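Esterase D (Lactobacillus rhamnosus, PDB 3E1G) probably hydrolyses carboxylic esters, as a member of the alpha/beta-hydrolase superfamily, and is captured here with a covalently bound diethyl phosphonate. Local coordinates at residues Phe98-Gly103 with Lys225-Val230; Val26-Tyr31 with Pro55-His60; His132-Gly137 with Asp195-Gly200; Thr187-Ala192 with Gln205-Leu210; Ile127-His132 with Gln171-Val176. One frame throughout, in Å; residues are numbered along the deposited sequence.

Contact 1. Residues Phe98-Gly103 with Lys225-Val230; sequences FGLSLG and KHVITV. With DEP (diethyl phosphonate), chain B.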
# COMPACT_ATOMS: atom_id res chain seq x y z
N PHE A 98 6.60 -0.91 3.67
CA PHE A 98 5.60 0.17 3.59
C PHE A 98 4.57 -0.15 2.49
O PHE A 98 4.88 -0.80 1.50
CB PHE A 98 6.29 1.51 3.27
CG PHE A 98 7.38 1.90 4.28
CD1 PHE A 98 7.05 2.51 5.46
CD2 PHE A 98 8.71 1.79 3.95
CE1 PHE A 98 8.04 3.02 6.28
CE2 PHE A 98 9.71 2.18 4.87
CZ PHE A 98 9.37 2.79 5.99
N GLY A 99 3.36 0.34 2.67
CA GLY A 99 2.30 0.12 1.72
C GLY A 99 1.34 1.29 1.59
O GLY A 99 1.10 2.02 2.55
N LEU A 100 0.90 1.53 0.34
CA LEU A 100 -0.12 2.56 -0.01
C LEU A 100 -1.48 1.89 0.02
O LEU A 100 -1.69 0.86 -0.65
CB LEU A 100 0.16 3.05 -1.45
CG LEU A 100 -0.26 4.41 -2.01
CD1 LEU A 100 -0.47 4.30 -3.55
CD2 LEU A 100 -1.40 5.01 -1.37
N SER A 101 -2.41 2.47 0.78
CA SER A 101 -3.81 2.01 0.81
C SER A 101 -3.91 0.47 0.99
O SER A 101 -3.53 -0.04 1.99
CB SER A 101 -4.52 2.49 -0.45
OG SER A 101 -5.94 2.49 -0.27
N LEU A 102 -4.32 -0.24 -0.04
CA LEU A 102 -4.42 -1.74 0.05
C LEU A 102 -3.11 -2.37 0.56
O LEU A 102 -3.11 -3.22 1.49
CB LEU A 102 -4.75 -2.33 -1.32
CG LEU A 102 -4.81 -3.87 -1.41
CD1 LEU A 102 -6.05 -4.45 -0.64
CD2 LEU A 102 -4.79 -4.35 -2.95
N GLY A 103 -1.99 -1.93 -0.02
CA GLY A 103 -0.68 -2.41 0.35
C GLY A 103 -0.36 -2.16 1.82
O GLY A 103 0.38 -2.89 2.41
N LYS A 225 -4.18 14.97 -2.06
CA LYS A 225 -5.08 13.92 -2.30
C LYS A 225 -4.42 12.54 -1.97
O LYS A 225 -3.31 12.47 -1.38
CB LYS A 225 -5.55 13.98 -3.73
CG LYS A 225 -6.30 15.31 -4.08
N HIS A 226 -5.15 11.47 -2.24
CA HIS A 226 -4.88 10.11 -1.65
C HIS A 226 -3.44 9.59 -1.95
O HIS A 226 -2.74 9.13 -1.06
CB HIS A 226 -5.90 9.13 -2.18
CG HIS A 226 -5.69 7.73 -1.72
ND1 HIS A 226 -5.83 7.36 -0.41
CD2 HIS A 226 -5.45 6.59 -2.42
CE1 HIS A 226 -5.65 6.06 -0.30
NE2 HIS A 226 -5.38 5.57 -1.50
N VAL A 227 -3.08 9.54 -3.24
CA VAL A 227 -1.85 8.88 -3.67
C VAL A 227 -0.66 9.78 -3.43
O VAL A 227 -0.01 10.24 -4.35
CB VAL A 227 -1.92 8.41 -5.16
CG1 VAL A 227 -0.72 7.51 -5.50
CG2 VAL A 227 -3.25 7.65 -5.43
N ILE A 228 -0.27 9.87 -2.17
CA ILE A 228 0.69 10.81 -1.74
C ILE A 228 2.11 10.37 -2.17
O ILE A 228 3.10 11.11 -1.96
CB ILE A 228 0.64 11.00 -0.18
CG1 ILE A 228 0.58 9.63 0.55
CG2 ILE A 228 -0.55 11.85 0.23
CD1 ILE A 228 1.00 9.72 2.06
N THR A 229 2.23 9.17 -2.72
CA THR A 229 3.50 8.69 -3.25
C THR A 229 3.79 9.31 -4.63
O THR A 229 4.92 9.28 -5.11
CB THR A 229 3.53 7.15 -3.34
OG1 THR A 229 2.36 6.67 -4.03
CG2 THR A 229 3.57 6.53 -1.97
N VAL A 230 2.77 9.89 -5.24
CA VAL A 230 2.87 10.37 -6.60
C VAL A 230 2.54 11.89 -6.72
O VAL A 230 3.14 12.61 -7.58
CB VAL A 230 1.98 9.56 -7.51
CG1 VAL A 230 1.83 10.25 -8.82
CG2 VAL A 230 2.58 8.13 -7.73
C1 DEP B . -7.90 0.44 0.51
C2 DEP B . -8.80 -0.80 0.57
C3 DEP B . -7.05 3.12 -3.66
C4 DEP B . -8.21 2.78 -4.58
O1 DEP B . -7.95 1.00 -0.82
O2 DEP B . -7.43 2.84 -2.30
O3 DEP B . -5.85 0.70 -2.36
P DEP B . -6.69 1.69 -1.46
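The backbones of Leu-100 and Val-227 come closest, with CA atoms 7.5 Å apart, where the end of strand 94-100 faces the loop that follows strand 216-221. No clear hydrogen bond joins the two segments. Leu-100 does most of the touching with its two methyl branches. Leu-100 CD1 meets Val-227 CG1 at 3.8 Å and also lies against the hydroxyl of Thr-229. CD2 turns the other way, and Leu-100 CD2 approaches His-226 NE2 obliquely at 4.0 Å. Thr-229 OG1 has its polar partner elsewhere, the carbonyl of Asp-37. Ser-101 sits in the strained turn between strand and helix, with phi 48° and psi -110°. Together with Gly-99 and Gly-103 it fits the nucleophile elbow (GxSxG) of alpha/beta-hydrolases. Ser-101, His-226 and Asp-195 are the predicted catalytic triad. Ser-101 OG is bonded covalently to P of the diethyl phosphonate at 1.6 Å, so the serine is seen in its phosphonylated state. The imidazole of His-226 turns its edge to the serine, and His-226 NE2 lies 3.4 Å from Ser-101 OG. Its CG is anti to the backbone N (chi1 177°), which carries the ring toward Ser-101, while ND1 is hydrogen-bonded to Asp-195. Leu-102 N donates to phosphonate O3 at 2.9 Å, with Tyr-31 N as second donor, as in an oxyanion hole.

Contact 2. Residues Val26-Tyr31 with Pro55-His60; sequences VLLHAY and PLFSGH. With DEP (diethyl phosphonate), chain B.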
# COMPACT_ATOMS: atom_id res chain seq x y z
N VAL A 26 10.52 -3.03 1.11
CA VAL A 26 9.43 -3.58 0.33
C VAL A 26 8.29 -2.54 0.24
O VAL A 26 7.94 -1.92 1.26
CB VAL A 26 8.88 -4.93 0.97
CG1 VAL A 26 7.56 -5.33 0.34
CG2 VAL A 26 9.92 -6.07 0.80
N LEU A 27 7.88 -2.20 -0.99
CA LEU A 27 6.83 -1.16 -1.22
C LEU A 27 5.64 -1.79 -1.91
O LEU A 27 5.82 -2.57 -2.84
CB LEU A 27 7.37 0.02 -2.06
CG LEU A 27 8.54 0.84 -1.46
CD1 LEU A 27 9.08 1.90 -2.53
CD2 LEU A 27 8.13 1.53 -0.18
N LEU A 28 4.51 -1.76 -1.22
CA LEU A 28 3.30 -2.49 -1.66
C LEU A 28 2.29 -1.51 -2.14
O LEU A 28 1.90 -0.62 -1.42
CB LEU A 28 2.71 -3.36 -0.50
CG LEU A 28 3.67 -4.43 0.16
CD1 LEU A 28 2.96 -5.13 1.32
CD2 LEU A 28 4.21 -5.50 -0.89
N HIS A 29 1.77 -1.74 -3.33
CA HIS A 29 1.03 -0.75 -4.05
C HIS A 29 -0.50 -0.81 -3.72
O HIS A 29 -0.92 -1.54 -2.85
CB HIS A 29 1.29 -0.89 -5.58
CG HIS A 29 0.75 -2.17 -6.18
ND1 HIS A 29 -0.59 -2.34 -6.46
CD2 HIS A 29 1.39 -3.21 -6.77
CE1 HIS A 29 -0.75 -3.40 -7.24
NE2 HIS A 29 0.43 -3.98 -7.39
N ALA A 30 -1.26 0.11 -4.30
CA ALA A 30 -2.69 0.32 -3.95
C ALA A 30 -3.59 -0.54 -4.81
O ALA A 30 -3.16 -1.15 -5.81
CB ALA A 30 -3.08 1.81 -4.12
N TYR A 31 -4.85 -0.68 -4.34
CA TYR A 31 -5.90 -1.34 -5.07
C TYR A 31 -6.27 -0.54 -6.36
O TYR A 31 -6.43 0.65 -6.32
CB TYR A 31 -7.13 -1.48 -4.14
CG TYR A 31 -8.32 -2.20 -4.72
CD1 TYR A 31 -8.28 -3.57 -4.99
CD2 TYR A 31 -9.56 -1.51 -4.91
CE1 TYR A 31 -9.45 -4.24 -5.52
CE2 TYR A 31 -10.73 -2.19 -5.26
CZ TYR A 31 -10.68 -3.54 -5.56
OH TYR A 31 -11.83 -4.14 -6.02
N PRO A 55 6.62 -5.45 -5.74
CA PRO A 55 5.95 -6.51 -6.44
C PRO A 55 4.67 -6.01 -7.10
O PRO A 55 4.18 -4.92 -6.76
CB PRO A 55 5.64 -7.54 -5.33
CG PRO A 55 5.54 -6.73 -4.09
CD PRO A 55 6.46 -5.55 -4.27
N LEU A 56 4.13 -6.84 -8.02
CA LEU A 56 2.84 -6.60 -8.65
C LEU A 56 1.81 -7.55 -8.08
O LEU A 56 2.02 -8.75 -8.08
CB LEU A 56 2.96 -6.85 -10.18
CG LEU A 56 1.67 -6.85 -10.99
CD1 LEU A 56 1.04 -5.46 -10.99
CD2 LEU A 56 1.95 -7.34 -12.46
N PHE A 57 0.69 -7.02 -7.60
CA PHE A 57 -0.41 -7.89 -7.03
C PHE A 57 -1.23 -8.53 -8.17
O PHE A 57 -1.37 -7.95 -9.22
CB PHE A 57 -1.35 -7.06 -6.15
CG PHE A 57 -0.75 -6.63 -4.84
CD1 PHE A 57 -0.07 -7.53 -4.04
CD2 PHE A 57 -0.85 -5.32 -4.42
CE1 PHE A 57 0.48 -7.13 -2.86
CE2 PHE A 57 -0.45 -4.96 -3.13
CZ PHE A 57 0.23 -5.85 -2.38
N SER A 58 -1.65 -9.77 -7.97
CA SER A 58 -2.40 -10.49 -9.02
C SER A 58 -3.62 -9.70 -9.40
O SER A 58 -4.28 -9.12 -8.54
CB SER A 58 -2.85 -11.93 -8.54
OG SER A 58 -1.72 -12.81 -8.35
N GLY A 59 -3.95 -9.72 -10.70
CA GLY A 59 -5.13 -9.05 -11.22
C GLY A 59 -4.83 -7.63 -11.66
O GLY A 59 -5.64 -6.98 -12.36
N HIS A 60 -3.72 -7.10 -11.17
CA HIS A 60 -3.38 -5.68 -11.38
C HIS A 60 -2.46 -5.51 -12.57
O HIS A 60 -1.85 -6.48 -13.04
CB HIS A 60 -2.73 -5.12 -10.13
CG HIS A 60 -3.69 -4.85 -9.03
ND1 HIS A 60 -4.24 -5.85 -8.26
CD2 HIS A 60 -4.34 -3.71 -8.68
CE1 HIS A 60 -5.13 -5.33 -7.43
NE2 HIS A 60 -5.17 -4.03 -7.63
C1 DEP B . -7.90 0.44 0.51
C2 DEP B . -8.80 -0.80 0.57
C3 DEP B . -7.05 3.12 -3.66
C4 DEP B . -8.21 2.78 -4.58
O1 DEP B . -7.95 1.00 -0.82
O2 DEP B . -7.43 2.84 -2.30
O3 DEP B . -5.85 0.70 -2.36
P DEP B . -6.69 1.69 -1.46
O HOH W 1 3.83 -3.14 -4.71
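Pro-55 meets the end of strand 23-28 first. Pro-55 CG touches Leu-28 CD2 at 3.7 Å, and its CD lies against the carbonyl of Leu-27. A water receives a weak bond from His-29 N and donates to the carbonyls of Leu-27 and Pro-55, so it bridges the two backbones. Pro-55 O also lies at the edge of the His-29 ring, beside CD2. Leu-56 adds its CA at the same ring's edge. Phe-57 gives the one direct hydrogen bond between the segments: Phe-57 N donates to His-29 NE2 at 3.1 Å, almost straight (173°) but tilted from the imidazole plane. The Phe-57 ring turns its edge to a face of that imidazole, with centroids 4.6 Å apart, and CD2 stands above the rim of the face. His-29 CG sits between the backbone N and the carbonyl carbon (chi1 66°), which lets His-29 ND1 donate to Ala-30 O at 2.9 Å. Both ring nitrogens are thus bonded, which fixes the rotation of the ring. Phe-57 to His-60 is a type II turn with Gly-59 inside it. His-60 offers a face to the edge of His-29 and completes an aromatic cluster. Tyr-31 CA lies beside the His-60 ring, and Tyr-31 N donates to phosphonate O3 at 2.6 Å. Trp-77 of helix 74-89 meets the rings of Phe-57 and His-60, while helices 66-71 and 155-178 pack on Tyr-31.

Contact 3. Residues His132-Gly137 with Asp195-Gly200; sequences HHLVPG and DELVDG. With DEP (diethyl phosphonate), chain B.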
# COMPACT_ATOMS: atom_id res chain seq x y z
N HIS A 132 -15.68 5.23 2.84
CA HIS A 132 -14.75 5.32 1.72
C HIS A 132 -15.45 5.55 0.38
O HIS A 132 -16.71 5.60 0.30
CB HIS A 132 -13.89 4.07 1.66
CG HIS A 132 -14.65 2.83 1.37
ND1 HIS A 132 -15.26 2.61 0.14
CD2 HIS A 132 -14.78 1.68 2.08
CE1 HIS A 132 -15.80 1.40 0.15
NE2 HIS A 132 -15.58 0.84 1.34
N HIS A 133 -14.66 5.88 -0.63
CA HIS A 133 -15.18 6.21 -1.94
C HIS A 133 -14.53 5.36 -2.99
O HIS A 133 -14.29 5.80 -4.09
CB HIS A 133 -14.95 7.70 -2.26
CG HIS A 133 -15.48 8.63 -1.22
ND1 HIS A 133 -16.84 8.85 -1.04
CD2 HIS A 133 -14.85 9.43 -0.33
CE1 HIS A 133 -17.02 9.70 -0.03
NE2 HIS A 133 -15.83 10.08 0.40
N LEU A 134 -14.43 4.06 -2.70
CA LEU A 134 -13.71 3.12 -3.56
C LEU A 134 -14.59 2.62 -4.70
O LEU A 134 -14.07 2.26 -5.77
CB LEU A 134 -13.22 1.95 -2.75
CG LEU A 134 -12.14 2.28 -1.69
CD1 LEU A 134 -11.70 1.03 -0.98
CD2 LEU A 134 -10.95 2.98 -2.31
N VAL A 135 -15.90 2.65 -4.51
CA VAL A 135 -16.81 2.27 -5.58
C VAL A 135 -16.78 3.27 -6.76
O VAL A 135 -16.33 2.92 -7.83
CB VAL A 135 -18.21 2.10 -5.10
CG1 VAL A 135 -19.17 1.97 -6.27
CG2 VAL A 135 -18.29 0.92 -4.23
N PRO A 136 -17.00 4.55 -6.48
CA PRO A 136 -16.79 5.57 -7.52
C PRO A 136 -15.35 5.59 -8.07
O PRO A 136 -15.15 5.74 -9.28
CB PRO A 136 -17.10 6.87 -6.80
CG PRO A 136 -17.87 6.47 -5.59
CD PRO A 136 -17.46 5.14 -5.22
N GLY A 137 -14.37 5.48 -7.19
CA GLY A 137 -12.98 5.39 -7.60
C GLY A 137 -12.70 4.26 -8.57
O GLY A 137 -12.18 4.49 -9.67
N ASP A 195 -7.91 13.55 1.41
CA ASP A 195 -8.08 12.24 0.82
C ASP A 195 -9.49 12.06 0.33
O ASP A 195 -10.39 11.87 1.12
CB ASP A 195 -7.74 11.16 1.82
CG ASP A 195 -7.44 9.82 1.15
OD1 ASP A 195 -8.22 9.40 0.26
OD2 ASP A 195 -6.41 9.24 1.47
N GLU A 196 -9.62 11.80 -0.98
CA GLU A 196 -10.93 11.70 -1.59
C GLU A 196 -11.44 10.24 -1.72
O GLU A 196 -12.57 10.04 -2.15
CB GLU A 196 -10.94 12.39 -2.94
CG GLU A 196 -10.28 11.60 -4.06
CD GLU A 196 -8.71 11.57 -3.96
OE1 GLU A 196 -8.17 11.79 -2.84
OE2 GLU A 196 -8.07 11.25 -4.98
N LEU A 197 -10.70 9.28 -1.16
CA LEU A 197 -11.03 7.84 -1.39
C LEU A 197 -11.24 7.05 -0.11
O LEU A 197 -12.05 6.14 -0.08
CB LEU A 197 -9.92 7.16 -2.23
CG LEU A 197 -9.94 7.51 -3.74
CD1 LEU A 197 -8.57 7.29 -4.35
CD2 LEU A 197 -11.01 6.66 -4.47
N VAL A 198 -10.37 7.26 0.88
CA VAL A 198 -10.59 6.71 2.20
C VAL A 198 -10.69 7.79 3.24
O VAL A 198 -10.37 8.94 2.99
CB VAL A 198 -9.47 5.70 2.62
CG1 VAL A 198 -9.23 4.69 1.54
CG2 VAL A 198 -8.18 6.43 2.98
N ASP A 199 -11.16 7.40 4.43
CA ASP A 199 -11.47 8.33 5.50
C ASP A 199 -10.22 8.57 6.34
O ASP A 199 -9.87 7.75 7.21
CB ASP A 199 -12.59 7.77 6.38
CG ASP A 199 -13.04 8.74 7.44
OD1 ASP A 199 -12.49 9.86 7.51
OD2 ASP A 199 -13.92 8.36 8.26
N GLY A 200 -9.56 9.69 6.08
CA GLY A 200 -8.29 9.97 6.70
C GLY A 200 -8.37 9.99 8.23
O GLY A 200 -7.35 9.80 8.92
C1 DEP B . -7.90 0.44 0.51
C2 DEP B . -8.80 -0.80 0.57
C3 DEP B . -7.05 3.12 -3.66
C4 DEP B . -8.21 2.78 -4.58
O1 DEP B . -7.95 1.00 -0.82
O2 DEP B . -7.43 2.84 -2.30
O3 DEP B . -5.85 0.70 -2.36
P DEP B . -6.69 1.69 -1.46
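His-133 and Leu-197 hold the two segments together through the backbone. His-133 N donates to Leu-197 O at 2.7 Å, nearly straight at the hydrogen (172°), from above the carbonyl plane. The His-133 side chain points toward the loop 195-200, with CG beside its own N (chi1 -54°). This lays His-133 CD2 3.0 Å from Glu-196 O. His-132 differs: His-132 CB approaches Leu-197 O, at 3.3 Å, while the ring leads away. Its CG lies between the backbone N and the carbonyl carbon (chi1 64°), which brings ND1 within a weak hydrogen bond of Leu-134 N and puts a ring face under Leu-134 CD1. Leu-134 CD2 lies near Leu-197 CD2 and is 3.5 Å from phosphonate O2, so this residue also lines the site of the bound group. Leu-197 CD2 tucks against the first turn of the helix, 3.4 Å from His-133 O and 3.9 Å from Gly-137 CA. The Leu-197 backbone is fixed in turn by Asp-195. Asp-195 OD1 accepts from Leu-197 N at 2.9 Å, an Asx turn, and from Val-198 N, an Asx motif. OD2 is left for the predicted charge relay with His-226. The contact joins the start of helix 134-149 to the loop between strand 187-192 and helix 203-209, and Leu-166 of helix 155-178 packs on His-132 and Leu-134.

Contact 4. Residues Thr187-Ala192 with Gln205-Leu210; sequences TFIGQA and QLRDAL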
# COMPACT_ATOMS: atom_id res chain seq x y z
N THR A 187 6.53 2.27 13.74
CA THR A 187 5.55 2.34 12.67
C THR A 187 5.35 3.76 12.13
O THR A 187 5.33 4.73 12.90
CB THR A 187 4.27 1.80 13.10
OG1 THR A 187 4.43 0.44 13.43
CG2 THR A 187 3.20 1.92 11.99
N PHE A 188 5.45 3.88 10.81
CA PHE A 188 5.26 5.12 10.11
C PHE A 188 3.79 5.23 9.66
O PHE A 188 3.20 4.24 9.18
CB PHE A 188 6.20 5.15 8.88
CG PHE A 188 6.17 6.46 8.10
CD1 PHE A 188 7.07 7.45 8.37
CD2 PHE A 188 5.18 6.68 7.11
CE1 PHE A 188 6.98 8.68 7.77
CE2 PHE A 188 5.10 7.90 6.46
CZ PHE A 188 6.00 8.92 6.79
N ILE A 189 3.16 6.37 9.94
CA ILE A 189 1.84 6.67 9.36
C ILE A 189 1.86 7.99 8.59
O ILE A 189 2.17 9.05 9.16
CB ILE A 189 0.73 6.73 10.46
CG1 ILE A 189 0.66 5.40 11.23
CG2 ILE A 189 -0.66 7.05 9.83
CD1 ILE A 189 -0.29 5.42 12.45
N GLY A 190 1.69 7.90 7.27
CA GLY A 190 1.41 9.03 6.46
C GLY A 190 -0.02 9.00 5.93
O GLY A 190 -0.57 7.93 5.63
N GLN A 191 -0.67 10.15 6.00
CA GLN A 191 -2.08 10.26 5.58
C GLN A 191 -2.27 11.53 4.77
O GLN A 191 -1.77 12.58 5.12
CB GLN A 191 -3.02 10.25 6.82
CG GLN A 191 -4.52 10.30 6.48
CD GLN A 191 -4.94 9.22 5.48
OE1 GLN A 191 -4.67 8.00 5.69
NE2 GLN A 191 -5.73 9.63 4.42
N ALA A 192 -3.00 11.41 3.68
CA ALA A 192 -3.38 12.57 2.85
C ALA A 192 -4.49 13.41 3.54
O ALA A 192 -5.46 12.86 4.08
CB ALA A 192 -3.86 12.08 1.44
N GLN A 205 -6.99 6.77 14.67
CA GLN A 205 -7.36 5.62 15.41
C GLN A 205 -6.36 4.44 15.16
O GLN A 205 -6.16 3.59 16.03
CB GLN A 205 -8.79 5.20 15.07
CG GLN A 205 -9.88 6.22 15.58
CD GLN A 205 -11.30 5.63 15.56
OE1 GLN A 205 -11.60 4.68 14.78
NE2 GLN A 205 -12.13 6.06 16.53
N LEU A 206 -5.81 4.37 13.95
CA LEU A 206 -4.70 3.45 13.68
C LEU A 206 -3.53 3.80 14.63
O LEU A 206 -3.07 2.95 15.37
CB LEU A 206 -4.25 3.54 12.21
CG LEU A 206 -2.93 2.84 11.88
CD1 LEU A 206 -3.07 1.31 12.09
CD2 LEU A 206 -2.47 3.15 10.47
N ARG A 207 -3.22 5.09 14.72
CA ARG A 207 -2.26 5.58 15.67
C ARG A 207 -2.52 5.04 17.08
O ARG A 207 -1.60 4.68 17.77
CB ARG A 207 -2.30 7.12 15.70
CG ARG A 207 -1.02 7.77 16.13
CD ARG A 207 -1.24 9.20 16.69
NE ARG A 207 -2.55 9.34 17.36
CZ ARG A 207 -3.18 10.50 17.52
NH1 ARG A 207 -2.64 11.64 17.05
NH2 ARG A 207 -4.42 10.52 18.02
N ASP A 208 -3.77 5.12 17.53
CA ASP A 208 -4.08 4.92 18.97
C ASP A 208 -4.14 3.45 19.30
O ASP A 208 -3.80 3.05 20.41
CB ASP A 208 -5.43 5.59 19.34
CG ASP A 208 -5.37 7.12 19.25
OD1 ASP A 208 -4.25 7.69 19.28
OD2 ASP A 208 -6.42 7.72 19.02
N ALA A 209 -4.40 2.63 18.29
CA ALA A 209 -4.51 1.19 18.48
C ALA A 209 -3.12 0.54 18.63
O ALA A 209 -3.00 -0.56 19.14
CB ALA A 209 -5.29 0.55 17.30
N LEU A 210 -2.09 1.25 18.22
CA LEU A 210 -0.75 0.66 18.14
C LEU A 210 -0.06 0.79 19.52
O LEU A 210 0.91 1.54 19.68
CB LEU A 210 0.09 1.35 17.05
CG LEU A 210 -0.15 0.87 15.62
CD1 LEU A 210 0.33 1.97 14.57
CD2 LEU A 210 0.60 -0.53 15.35
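Thr-187 and Leu-210 meet where strand 187-192 is packed against helix 203-209 and the residue just after it. The two elements belong to a beta-alpha-beta unit completed by strand 216-221, within the alpha/beta-hydrolase sheet. Thr-187 uses its methyl: Thr-187 CG2 touches Leu-210 CD1 at 3.9 Å, and the two side chains cross at about a right angle. CG2 lies anti to the backbone N (chi1 of OG1 -63°), on the side of the helix. Phe-188 points away, to the other side of the sheet, where helix 234-247 packs on it. Ile-189 points back toward the helix and is the centre of the contact. Its extended chain ends in CD1, which meets three residues: Leu-206, Arg-207 and Leu-210. The Arg-207 contribution is backbone N and CB, since the guanidinium leads away; its NE and NH2 both reach Asp-208 OD1, side-on, in a salt bridge. The contact itself is apolar, with no hydrogen bond across it. Val-122 of strand 119-123 packs against both Ile-189 and Leu-206. Leu-206 meets Ile-189 with CG and CD2; Leu-206 CD2 is 3.7 Å from Ile-189 CD1 and 3.9 Å from Ile-189 CG1.

Contact 5. Residues Ile127-His132 with Gln171-Val176; sequences ILPGKH and QFATTV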
# COMPACT_ATOMS: atom_id res chain seq x y z
N ILE A 127 -6.50 1.46 7.74
CA ILE A 127 -6.71 0.02 8.11
C ILE A 127 -8.16 -0.21 8.62
O ILE A 127 -8.92 -0.97 8.01
CB ILE A 127 -5.69 -0.48 9.19
CG1 ILE A 127 -4.23 -0.14 8.77
CG2 ILE A 127 -5.84 -1.99 9.41
CD1 ILE A 127 -3.65 -1.01 7.67
N LEU A 128 -8.48 0.35 9.80
CA LEU A 128 -9.87 0.37 10.31
C LEU A 128 -10.83 0.76 9.17
O LEU A 128 -10.67 1.80 8.57
CB LEU A 128 -10.00 1.40 11.46
CG LEU A 128 -9.40 1.05 12.85
CD1 LEU A 128 -7.88 0.69 12.77
CD2 LEU A 128 -9.62 2.22 13.85
N PRO A 129 -11.73 -0.16 8.78
CA PRO A 129 -12.73 0.15 7.73
C PRO A 129 -13.62 1.35 8.12
O PRO A 129 -13.93 1.56 9.34
CB PRO A 129 -13.59 -1.14 7.67
CG PRO A 129 -12.68 -2.24 8.16
CD PRO A 129 -11.74 -1.60 9.17
N GLY A 130 -14.08 2.09 7.12
CA GLY A 130 -14.79 3.33 7.37
C GLY A 130 -15.62 3.80 6.20
O GLY A 130 -15.86 3.05 5.24
N LYS A 131 -15.93 5.06 6.21
CA LYS A 131 -16.53 5.71 5.09
C LYS A 131 -15.48 5.92 3.96
O LYS A 131 -14.64 6.84 4.05
CB LYS A 131 -17.13 7.07 5.52
CG LYS A 131 -17.05 8.15 4.47
N HIS A 132 -15.68 5.23 2.84
CA HIS A 132 -14.75 5.32 1.72
C HIS A 132 -15.45 5.55 0.38
O HIS A 132 -16.71 5.60 0.30
CB HIS A 132 -13.89 4.07 1.66
CG HIS A 132 -14.65 2.83 1.37
ND1 HIS A 132 -15.26 2.61 0.14
CD2 HIS A 132 -14.78 1.68 2.08
CE1 HIS A 132 -15.80 1.40 0.15
NE2 HIS A 132 -15.58 0.84 1.34
N GLN A 171 -13.01 -7.27 5.38
CA GLN A 171 -12.94 -8.39 6.25
C GLN A 171 -11.50 -8.69 6.61
O GLN A 171 -11.17 -8.86 7.77
CB GLN A 171 -13.59 -9.61 5.61
CG GLN A 171 -13.42 -10.86 6.41
CD GLN A 171 -14.23 -11.97 5.90
OE1 GLN A 171 -14.97 -11.82 4.89
NE2 GLN A 171 -14.04 -13.15 6.48
N PHE A 172 -10.66 -8.79 5.60
CA PHE A 172 -9.22 -8.93 5.80
C PHE A 172 -8.66 -7.79 6.68
O PHE A 172 -7.90 -8.03 7.63
CB PHE A 172 -8.50 -8.93 4.45
CG PHE A 172 -7.11 -9.44 4.52
CD1 PHE A 172 -6.83 -10.77 4.28
CD2 PHE A 172 -6.09 -8.62 4.94
CE1 PHE A 172 -5.53 -11.24 4.31
CE2 PHE A 172 -4.77 -9.11 5.03
CZ PHE A 172 -4.51 -10.42 4.75
N ALA A 173 -9.11 -6.57 6.41
CA ALA A 173 -8.65 -5.40 7.13
C ALA A 173 -8.97 -5.50 8.63
O ALA A 173 -8.18 -5.06 9.47
CB ALA A 173 -9.24 -4.15 6.55
N THR A 174 -10.16 -6.03 8.97
CA THR A 174 -10.64 -5.97 10.37
C THR A 174 -9.81 -6.91 11.25
O THR A 174 -9.44 -6.56 12.38
CB THR A 174 -12.15 -6.32 10.51
OG1 THR A 174 -12.44 -7.60 9.88
CG2 THR A 174 -13.02 -5.23 9.90
N THR A 175 -9.36 -8.01 10.65
CA THR A 175 -8.44 -8.89 11.31
C THR A 175 -7.13 -8.22 11.55
O THR A 175 -6.65 -8.19 12.67
CB THR A 175 -8.22 -10.10 10.55
OG1 THR A 175 -9.49 -10.71 10.26
CG2 THR A 175 -7.32 -11.06 11.32
N VAL A 176 -6.67 -7.47 10.58
CA VAL A 176 -5.44 -6.73 10.75
C VAL A 176 -5.61 -5.67 11.84
O VAL A 176 -4.81 -5.58 12.75
CB VAL A 176 -4.98 -6.09 9.45
CG1 VAL A 176 -3.75 -5.20 9.70
CG2 VAL A 176 -4.64 -7.17 8.43
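Ile-127 and Pro-129 rest on one side of helix 155-178, in a loop that follows strand 119-123 of the alpha/beta-hydrolase sheet and leads to helix 134-149. The contact is almost wholly van der Waals. In the buried part, Ile-127 CG2 meets Val-176 CG1 at 3.8 Å, the two side chains crossing at about a right angle. CG2 of Ile-127 lies anti to the backbone N, and so does CG1 of Val-176, which brings these branches together. Ile-127 also packs on Met-108 of helix 102-113 and on Leu-206 of helix 203-209, so it joins three helices. At the exposed edge, Pro-129 points toward the helix, and its CG and CD meet the methyl of Thr-174. Pro-129 CG is also 4.3 Å from Ala-173 CB. A polar atom takes part only by contact: Ile-127 O rests on Ala-173 CB at 3.5 Å. No hydrogen bond crosses between the segments. A side-chain bond lies within the helix, where Thr-174 OG1 donates back to Gln-171 O at 2.8 Å. That bond holds the threonine with OG1 toward Gln-171 and CG2 toward the proline, where Pro-129 CG and Thr-174 CG2 approach tightly, to 3.5 Å.

How the contacts relate
Contacts 1 and 2 are buried near the middle of the chain, on neighbouring parallel strands 23-28 and 94-100. Contact 4 is also buried but lies farther out, and contact 5 runs from a buried side to an exposed rim. Contact 3 is at the surface. Contacts 1, 2 and 3 all touch the phosphonate, and contact 3 supplies the acid that is hydrogen-bonded to the histidine of contact 1. Their chemistry is mixed: a covalent adduct, edge-to-face ring pairs, a bridging water and an Asx turn. Contacts 4 and 5 are apolar between strand, loop and helix, and touch through Leu-206 and Ile-127. Contacts 3 and 5 share His-132.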